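Local coordinates for mitomycin biosynthesis 6-O-methyltransferase (Streptomyces lavendulae, PDB 3GWZ), which catalyses transfer of the methyl group of S-adenosyl-L-methionine to the quinone hydroxyl of 6-demethylmitomycins A and B, giving mitomycins A and B, at residues A[153-156]-A[157-160]; A[312-316]-A[317-321]; A[322-325]-A[326-330]. One frame throughout, in Å; residues are numbered along the deposited sequence.

Overall arrangement
The three contacts lie in the O-methyltransferase domain of this COMT-type enzyme and follow one another along the chain. Interaction 1 opens helix 157-161. Interactions 2 and 3 share helix 316-329: residues 312-321 form its start and residues 322-330 its last turns, with centres about 14 Å apart. Interaction 1 lies against the far end of this helix, its centre about 9 Å from that of interaction 3. Val327 O there takes probable hydrogen bonds from Ser156 N and Phe157 N. Interactions 1 and 2 do not touch; their centres are about 22 Å apart. Interactions 2 and 3 also meet the second subunit, so helix 316-329 links the dimer interface to the surroundings of Asn308 and His279.

Interaction 1: residues A[153-156]-A[157-160]; sequences GEAS and FDVA
Ser156 and Phe157 lead the chain from an irregular link into helix 157-161. The link is extended at Glu154 and Ala155, then the backbone turns helical at Phe157. Ser156 O accepts a hydrogen bond from Ala160 N at 3.0 Å, an i to i+4 bond of the first turn. The donor lies nearly in line with the carbonyl, at a C=O...N angle of 169°. One residue earlier, a water replaces the direct bond. It donates to Ala155 O at 2.7 Å and accepts from Val159 N at 2.8 Å, so an amide of the first turn is satisfied through solvent.

The side chains add close packing around this turn. Asp158 brings OD1 back to the methyl CB of Ala155, at 3.7 Å. This is a packing contact. Its CG stands beside its own backbone N, chi1 -52°, which turns the carboxylate back toward the link. Val159 brings CG1 in beside the Ser156 carbonyl, with CG1 3.2 Å from Ser156 O. Ala160 CB approaches the same oxygen at 3.5 Å. This carbonyl is therefore bordered by two alkyl groups besides the Ala160 N-H that it accepts. The Ser156 hydroxyl bonds to Ala142 O of helix 137-144.

The Phe157 ring leaves the turn and meets Phe165 edge-to-face. It also packs on Trp138 and Ala142 of helix 137-144 and on Leu328. The turn thus sits between helices 137-144 and 146-152 and the C-terminal end of helix 316-329.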
ATOM      1  N   GLY A 153       6.282 -41.626  -5.274  1.00 11.77           N
ATOM      2  CA  GLY A 153       5.219 -40.984  -6.033  1.00 12.06           C
ATOM      3  C   GLY A 153       4.198 -40.293  -5.137  1.00 11.62           C
ATOM      4  O   GLY A 153       3.145 -39.849  -5.606  1.00 13.85           O
ATOM      5  N   GLU A 154       4.501 -40.196  -3.845  1.00 10.59           N
ATOM      6  CA  GLU A 154       3.578 -39.587  -2.882  1.00 11.32           C
ATOM      7  C   GLU A 154       4.131 -38.279  -2.309  1.00 12.16           C
ATOM      8  O   GLU A 154       5.322 -37.999  -2.436  1.00 11.04           O
ATOM      9  CB  GLU A 154       3.257 -40.559  -1.741  1.00 11.94           C
ATOM     10  CG  GLU A 154       2.554 -41.845  -2.204  1.00 14.55           C
ATOM     11  CD  GLU A 154       2.005 -42.682  -1.047  1.00 26.69           C
ATOM     12  OE1 GLU A 154       2.001 -42.212   0.114  1.00 39.44           O
ATOM     13  OE2 GLU A 154       1.578 -43.821  -1.297  1.00 31.04           O
ATOM     14  N   ALA A 155       3.263 -37.497  -1.671  1.00  9.33           N
ATOM     15  CA  ALA A 155       3.668 -36.250  -1.027  1.00 10.53           C
ATOM     16  C   ALA A 155       4.778 -36.461  -0.002  1.00 14.39           C
ATOM     17  O   ALA A 155       4.748 -37.426   0.754  1.00 12.38           O
ATOM     18  CB  ALA A 155       2.469 -35.581  -0.363  1.00 11.28           C
ATOM     19  N   SER A 156       5.744 -35.549   0.030  1.00 12.58           N
ATOM     20  CA  SER A 156       6.760 -35.558   1.074  1.00 11.80           C
ATOM     21  C   SER A 156       6.293 -34.703   2.248  1.00 14.70           C
ATOM     22  O   SER A 156       6.863 -34.762   3.331  1.00 12.36           O
ATOM     23  CB  SER A 156       8.099 -35.044   0.539  1.00 14.74           C
ATOM     24  OG  SER A 156       7.986 -33.708   0.062  1.00 12.23           O
ATOM     25  N   PHE A 157       5.232 -33.926   2.033  1.00 13.01           N
ATOM     26  CA  PHE A 157       4.778 -32.959   3.025  1.00 12.36           C
ATOM     27  C   PHE A 157       4.544 -33.639   4.370  1.00 14.31           C
ATOM     28  O   PHE A 157       4.908 -33.122   5.430  1.00 13.97           O
ATOM     29  CB  PHE A 157       3.480 -32.277   2.541  1.00 10.94           C
ATOM     30  CG  PHE A 157       3.136 -31.029   3.294  1.00 12.11           C
ATOM     31  CD1 PHE A 157       3.529 -29.781   2.814  1.00  9.77           C
ATOM     32  CD2 PHE A 157       2.420 -31.093   4.484  1.00 11.72           C
ATOM     33  CE1 PHE A 157       3.230 -28.617   3.522  1.00  9.27           C
ATOM     34  CE2 PHE A 157       2.098 -29.928   5.193  1.00 10.90           C
ATOM     35  CZ  PHE A 157       2.505 -28.691   4.707  1.00 13.27           C
ATOM     36  N   ASP A 158       3.930 -34.810   4.316  1.00 15.48           N
ATOM     37  CA  ASP A 158       3.540 -35.523   5.522  1.00 16.18           C
ATOM     38  C   ASP A 158       4.754 -35.972   6.332  1.00 15.51           C
ATOM     39  O   ASP A 158       4.822 -35.768   7.544  1.00 18.30           O
ATOM     40  CB  ASP A 158       2.647 -36.727   5.165  1.00 23.43           C
ATOM     41  CG  ASP A 158       1.447 -36.343   4.271  1.00 28.33           C
ATOM     42  OD1 ASP A 158       1.639 -35.695   3.217  1.00 23.80           O
ATOM     43  OD2 ASP A 158       0.300 -36.706   4.621  1.00 25.49           O
ATOM     44  N   VAL A 159       5.726 -36.578   5.670  1.00 17.94           N
ATOM     45  CA  VAL A 159       6.890 -37.060   6.395  1.00 18.70           C
ATOM     46  C   VAL A 159       7.710 -35.885   6.946  1.00 18.07           C
ATOM     47  O   VAL A 159       8.278 -35.962   8.034  1.00 16.65           O
ATOM     48  CB  VAL A 159       7.744 -38.009   5.523  1.00 25.91           C
ATOM     49  CG1 VAL A 159       8.515 -37.231   4.479  1.00 23.25           C
ATOM     50  CG2 VAL A 159       8.680 -38.825   6.391  1.00 27.24           C
ATOM     51  N   ALA A 160       7.738 -34.780   6.213  1.00 12.86           N
ATOM     52  CA  ALA A 160       8.494 -33.610   6.644  1.00 12.82           C
ATOM     53  C   ALA A 160       7.838 -32.892   7.826  1.00 17.86           C
ATOM     54  O   ALA A 160       8.505 -32.480   8.773  1.00 16.44           O
ATOM     55  CB  ALA A 160       8.656 -32.639   5.468  1.00 13.74           C
TER
HETATM   56  O   HOH W   1       5.169 -38.017   3.380  1.00 25.13           O

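Interaction 2: residues A[312-316]-A[317-321]; sequences ERPAA and STLFV
Leu319 N and Phe320 N donate to Ala315 O and Ala316 O in the first i to i+4 bonds of helix 316-329. Ala315 is the N-cap residue. Ala315 O receives Leu319 N at 3.2 Å, in the carbonyl plane, and a weak bond from Thr318 N. The bond from Phe320 N to Ala316 O is shorter, 2.8 Å, with an N-H...O angle of 151°. A water adds a link at the cap. It accepts from Ala315 N and lies 2.9 Å from Thr318 OG1. The threonine hydroxyl stands beside its own backbone N, chi1 -66°, facing back toward the cap.

Packing continues outward from these bonds. The side chains of Pro314 and Leu319 cross obliquely, joining the incoming loop to the first turn. The closest approach is Pro314 CB to Leu319 CD2, 3.8 Å. Arg93 and Thr97 of the second subunit pack on Pro314 and Leu319 respectively, placing the turn at the dimer interface. Thr318 touches Ile310 and comes within about 5 Å of the side chain of substrate-binding Asn308. The Phe320 ring lies obliquely by Ala316, its CD2 3.1 Å from Ala316 O and its CE2 4.1 Å from Ala316 CB.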
ATOM      1  N   GLU A 312       3.588 -32.083 -25.877  1.00 27.39           N
ATOM      2  CA  GLU A 312       4.775 -32.773 -26.368  1.00 28.17           C
ATOM      3  C   GLU A 312       6.077 -32.143 -25.890  1.00 23.33           C
ATOM      4  O   GLU A 312       7.072 -32.835 -25.719  1.00 30.44           O
ATOM      5  CB  GLU A 312       4.748 -32.853 -27.900  1.00 38.35           C
ATOM      6  CG  GLU A 312       3.634 -33.737 -28.459  1.00 45.82           C
ATOM      7  CD  GLU A 312       2.240 -33.291 -28.021  1.00 60.11           C
ATOM      8  OE1 GLU A 312       2.002 -32.064 -27.920  1.00 52.74           O
ATOM      9  OE2 GLU A 312       1.381 -34.169 -27.779  1.00 59.69           O
ATOM     10  N   ARG A 313       6.079 -30.831 -25.691  1.00 23.36           N
ATOM     11  CA  ARG A 313       7.282 -30.159 -25.203  1.00 24.93           C
ATOM     12  C   ARG A 313       6.928 -29.151 -24.114  1.00 20.65           C
ATOM     13  O   ARG A 313       6.863 -27.954 -24.367  1.00 21.79           O
ATOM     14  CB  ARG A 313       8.031 -29.471 -26.350  1.00 31.49           C
ATOM     15  CG  ARG A 313       9.501 -29.219 -26.038  1.00 42.48           C
ATOM     16  CD  ARG A 313      10.110 -28.199 -26.978  1.00 46.68           C
ATOM     17  NE  ARG A 313       9.302 -26.987 -27.033  1.00 55.41           N
ATOM     18  CZ  ARG A 313       9.708 -25.840 -27.564  1.00 49.88           C
ATOM     19  NH1 ARG A 313      10.926 -25.738 -28.084  1.00 56.86           N
ATOM     20  NH2 ARG A 313       8.896 -24.792 -27.569  1.00 56.06           N
ATOM     21  N   PRO A 314       6.675 -29.645 -22.894  1.00 23.17           N
ATOM     22  CA  PRO A 314       6.270 -28.770 -21.786  1.00 18.02           C
ATOM     23  C   PRO A 314       7.387 -27.785 -21.427  1.00 15.95           C
ATOM     24  O   PRO A 314       8.565 -28.140 -21.486  1.00 20.01           O
ATOM     25  CB  PRO A 314       6.043 -29.744 -20.622  1.00 22.24           C
ATOM     26  CG  PRO A 314       6.068 -31.118 -21.218  1.00 26.24           C
ATOM     27  CD  PRO A 314       6.856 -31.046 -22.477  1.00 21.80           C
ATOM     28  N   ALA A 315       7.017 -26.561 -21.072  1.00 18.15           N
ATOM     29  CA  ALA A 315       7.990 -25.589 -20.592  1.00 19.32           C
ATOM     30  C   ALA A 315       8.514 -26.021 -19.232  1.00 21.43           C
ATOM     31  O   ALA A 315       7.812 -26.697 -18.475  1.00 15.89           O
ATOM     32  CB  ALA A 315       7.356 -24.214 -20.495  1.00 20.16           C
ATOM     33  N   ALA A 316       9.748 -25.642 -18.924  1.00 17.81           N
ATOM     34  CA  ALA A 316      10.330 -25.942 -17.620  1.00 18.17           C
ATOM     35  C   ALA A 316       9.408 -25.523 -16.471  1.00 16.38           C
ATOM     36  O   ALA A 316       9.250 -26.261 -15.508  1.00 13.47           O
ATOM     37  CB  ALA A 316      11.692 -25.287 -17.476  1.00 18.72           C
ATOM     38  N   SER A 317       8.799 -24.342 -16.582  1.00 13.86           N
ATOM     39  CA  SER A 317       7.929 -23.834 -15.526  1.00 15.38           C
ATOM     40  C   SER A 317       6.756 -24.774 -15.260  1.00 15.28           C
ATOM     41  O   SER A 317       6.333 -24.951 -14.115  1.00 16.85           O
ATOM     42  CB  SER A 317       7.403 -22.439 -15.881  1.00 23.51           C
ATOM     43  OG  SER A 317       6.539 -21.957 -14.862  1.00 28.55           O
ATOM     44  N   THR A 318       6.224 -25.353 -16.328  1.00 14.80           N
ATOM     45  CA  THR A 318       5.098 -26.271 -16.224  1.00 15.02           C
ATOM     46  C   THR A 318       5.527 -27.518 -15.467  1.00 12.02           C
ATOM     47  O   THR A 318       4.782 -28.052 -14.641  1.00 14.01           O
ATOM     48  CB  THR A 318       4.573 -26.662 -17.614  1.00 16.73           C
ATOM     49  OG1 THR A 318       4.006 -25.507 -18.248  1.00 15.72           O
ATOM     50  CG2 THR A 318       3.517 -27.769 -17.511  1.00 14.19           C
ATOM     51  N   LEU A 319       6.740 -27.968 -15.743  1.00 12.91           N
ATOM     52  CA  LEU A 319       7.286 -29.132 -15.065  1.00 16.38           C
ATOM     53  C   LEU A 319       7.693 -28.835 -13.608  1.00 13.73           C
ATOM     54  O   LEU A 319       7.613 -29.707 -12.745  1.00 14.43           O
ATOM     55  CB  LEU A 319       8.444 -29.725 -15.876  1.00 12.94           C
ATOM     56  CG  LEU A 319       8.045 -30.219 -17.277  1.00 15.61           C
ATOM     57  CD1 LEU A 319       9.218 -30.916 -17.957  1.00 15.86           C
ATOM     58  CD2 LEU A 319       6.851 -31.177 -17.202  1.00 12.83           C
ATOM     59  N   PHE A 320       8.130 -27.612 -13.328  1.00 12.42           N
ATOM     60  CA  PHE A 320       8.412 -27.241 -11.941  1.00 13.73           C
ATOM     61  C   PHE A 320       7.132 -27.305 -11.102  1.00 12.85           C
ATOM     62  O   PHE A 320       7.130 -27.822  -9.986  1.00 10.89           O
ATOM     63  CB  PHE A 320       9.061 -25.848 -11.852  1.00 13.25           C
ATOM     64  CG  PHE A 320      10.540 -25.861 -12.121  1.00 12.87           C
ATOM     65  CD1 PHE A 320      11.399 -26.568 -11.290  1.00 13.68           C
ATOM     66  CD2 PHE A 320      11.070 -25.171 -13.202  1.00 14.74           C
ATOM     67  CE1 PHE A 320      12.763 -26.588 -11.536  1.00 15.76           C
ATOM     68  CE2 PHE A 320      12.425 -25.188 -13.453  1.00 14.83           C
ATOM     69  CZ  PHE A 320      13.276 -25.892 -12.619  1.00 17.26           C
ATOM     70  N   VAL A 321       6.036 -26.795 -11.646  1.00 10.67           N
ATOM     71  CA  VAL A 321       4.770 -26.842 -10.918  1.00 11.49           C
ATOM     72  C   VAL A 321       4.322 -28.290 -10.720  1.00 12.84           C
ATOM     73  O   VAL A 321       3.774 -28.637  -9.682  1.00 12.16           O
ATOM     74  CB  VAL A 321       3.678 -26.019 -11.625  1.00 14.82           C
ATOM     75  CG1 VAL A 321       2.317 -26.263 -10.964  1.00 15.78           C
ATOM     76  CG2 VAL A 321       4.036 -24.539 -11.562  1.00 17.76           C
TER
HETATM   77  O   HOH W   2       4.017 -26.110 -21.040  1.00 18.25           O

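Interaction 3: residues A[322-325]-A[326-330]; sequences DLLL and LVLVG
Four successive i to i+4 bonds join Asp322, Leu323, Leu324 and Leu325 to Leu326, Val327, Leu328 and Val329 in the last turns of helix 316-329. The Leu328 N to Leu324 O bond measures 2.9 Å and runs close to the carbonyl direction. The other three donors are tilted by 21° to 27° from the carbonyl plane. The chain leaves helical geometry at Gly330, which has positive phi.

Two leucine pairs carry the side-chain contact. Leu323 and Leu326 lie alongside each other and point the same way, with Leu323 CD1 3.7 Å from Leu326 CD2. Leu324 and Leu328 meet at a slant. Leu324 CD1 rests 3.7 Å from Leu328 CD1, and Leu324 CG also touches that methyl. Leu328 CG stands beside its own backbone N, chi1 -65°, which leans it back over the preceding turn. Leu328 CG is 3.5 Å from Leu324 O. Further along, Val329 CG2 packs on Leu325 O at 3.5 Å.

Leu325 packs on His279, the inferred proton acceptor, so this turn probably borders the active site. Asp322 bonds through OD1 to Glu333 N and through OD2 forms a salt bridge to Arg90 of the second subunit. Helix 137-144 packs on Leu323, Leu324 and Val327, while helix 165-171 meets Val329.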
ATOM      1  N   ASP A 322       4.577 -29.135 -11.715  1.00 12.77           N
ATOM      2  CA  ASP A 322       4.286 -30.562 -11.590  1.00 14.48           C
ATOM      3  C   ASP A 322       5.025 -31.174 -10.395  1.00 13.16           C
ATOM      4  O   ASP A 322       4.472 -31.984  -9.657  1.00 12.62           O
ATOM      5  CB  ASP A 322       4.691 -31.306 -12.864  1.00 10.95           C
ATOM      6  CG  ASP A 322       4.551 -32.816 -12.721  1.00 17.05           C
ATOM      7  OD1 ASP A 322       3.407 -33.327 -12.848  1.00 16.22           O
ATOM      8  OD2 ASP A 322       5.585 -33.490 -12.485  1.00 14.58           O
ATOM      9  N   LEU A 323       6.290 -30.796 -10.231  1.00 12.27           N
ATOM     10  CA  LEU A 323       7.101 -31.289  -9.117  1.00 11.89           C
ATOM     11  C   LEU A 323       6.607 -30.744  -7.770  1.00 12.32           C
ATOM     12  O   LEU A 323       6.627 -31.451  -6.778  1.00 13.66           O
ATOM     13  CB  LEU A 323       8.588 -30.950  -9.325  1.00  9.83           C
ATOM     14  CG  LEU A 323       9.564 -31.818  -8.519  1.00 13.62           C
ATOM     15  CD1 LEU A 323       9.439 -33.291  -8.926  1.00 13.76           C
ATOM     16  CD2 LEU A 323      10.996 -31.324  -8.692  1.00 14.83           C
ATOM     17  N   LEU A 324       6.171 -29.487  -7.738  1.00  9.43           N
ATOM     18  CA  LEU A 324       5.547 -28.924  -6.537  1.00  9.53           C
ATOM     19  C   LEU A 324       4.282 -29.721  -6.132  1.00  9.65           C
ATOM     20  O   LEU A 324       4.056 -29.995  -4.944  1.00 11.38           O
ATOM     21  CB  LEU A 324       5.197 -27.436  -6.736  1.00  9.80           C
ATOM     22  CG  LEU A 324       4.531 -26.720  -5.540  1.00 12.15           C
ATOM     23  CD1 LEU A 324       5.477 -26.600  -4.344  1.00  8.65           C
ATOM     24  CD2 LEU A 324       3.979 -25.332  -5.904  1.00 13.64           C
ATOM     25  N   LEU A 325       3.460 -30.093  -7.112  1.00  9.85           N
ATOM     26  CA  LEU A 325       2.269 -30.885  -6.809  1.00 11.88           C
ATOM     27  C   LEU A 325       2.659 -32.198  -6.143  1.00 11.20           C
ATOM     28  O   LEU A 325       2.014 -32.651  -5.185  1.00 13.50           O
ATOM     29  CB  LEU A 325       1.479 -31.181  -8.088  1.00 10.86           C
ATOM     30  CG  LEU A 325       0.786 -29.991  -8.754  1.00 13.01           C
ATOM     31  CD1 LEU A 325       0.282 -30.391 -10.142  1.00 12.61           C
ATOM     32  CD2 LEU A 325      -0.356 -29.499  -7.889  1.00 15.84           C
ATOM     33  N   LEU A 326       3.716 -32.814  -6.658  1.00 11.02           N
ATOM     34  CA  LEU A 326       4.203 -34.078  -6.108  1.00 12.47           C
ATOM     35  C   LEU A 326       4.550 -33.907  -4.636  1.00 13.14           C
ATOM     36  O   LEU A 326       4.096 -34.651  -3.768  1.00 11.32           O
ATOM     37  CB  LEU A 326       5.433 -34.542  -6.887  1.00 12.03           C
ATOM     38  CG  LEU A 326       6.284 -35.635  -6.233  1.00 14.64           C
ATOM     39  CD1 LEU A 326       5.531 -36.945  -6.233  1.00 12.58           C
ATOM     40  CD2 LEU A 326       7.621 -35.774  -6.962  1.00 13.49           C
ATOM     41  N   VAL A 327       5.359 -32.895  -4.362  1.00 13.46           N
ATOM     42  CA  VAL A 327       5.839 -32.642  -3.017  1.00 10.20           C
ATOM     43  C   VAL A 327       4.719 -32.312  -2.021  1.00 13.07           C
ATOM     44  O   VAL A 327       4.678 -32.862  -0.918  1.00 13.14           O
ATOM     45  CB  VAL A 327       6.906 -31.521  -3.069  1.00 13.36           C
ATOM     46  CG1 VAL A 327       7.130 -30.902  -1.710  1.00 17.88           C
ATOM     47  CG2 VAL A 327       8.186 -32.093  -3.643  1.00 11.04           C
ATOM     48  N   LEU A 328       3.796 -31.438  -2.409  1.00  9.52           N
ATOM     49  CA  LEU A 328       2.796 -30.950  -1.468  1.00 11.67           C
ATOM     50  C   LEU A 328       1.663 -31.948  -1.221  1.00 11.10           C
ATOM     51  O   LEU A 328       1.288 -32.196  -0.081  1.00 11.10           O
ATOM     52  CB  LEU A 328       2.196 -29.622  -1.939  1.00  8.02           C
ATOM     53  CG  LEU A 328       3.146 -28.421  -1.999  1.00  9.06           C
ATOM     54  CD1 LEU A 328       2.376 -27.184  -2.432  1.00 14.35           C
ATOM     55  CD2 LEU A 328       3.799 -28.198  -0.645  1.00 11.14           C
ATOM     56  N   VAL A 329       1.106 -32.491  -2.295  1.00 11.30           N
ATOM     57  CA  VAL A 329      -0.097 -33.317  -2.185  1.00 12.42           C
ATOM     58  C   VAL A 329      -0.028 -34.618  -2.977  1.00 10.77           C
ATOM     59  O   VAL A 329      -1.032 -35.327  -3.111  1.00 14.07           O
ATOM     60  CB  VAL A 329      -1.370 -32.524  -2.620  1.00 11.97           C
ATOM     61  CG1 VAL A 329      -1.625 -31.348  -1.680  1.00 10.56           C
ATOM     62  CG2 VAL A 329      -1.251 -32.053  -4.069  1.00 12.75           C
ATOM     63  N   GLY A 330       1.150 -34.945  -3.494  1.00  9.51           N
ATOM     64  CA  GLY A 330       1.307 -36.141  -4.295  1.00 10.36           C
ATOM     65  C   GLY A 330       0.543 -36.099  -5.606  1.00 13.66           C
ATOM     66  O   GLY A 330       0.187 -37.137  -6.166  1.00 14.45           O
TER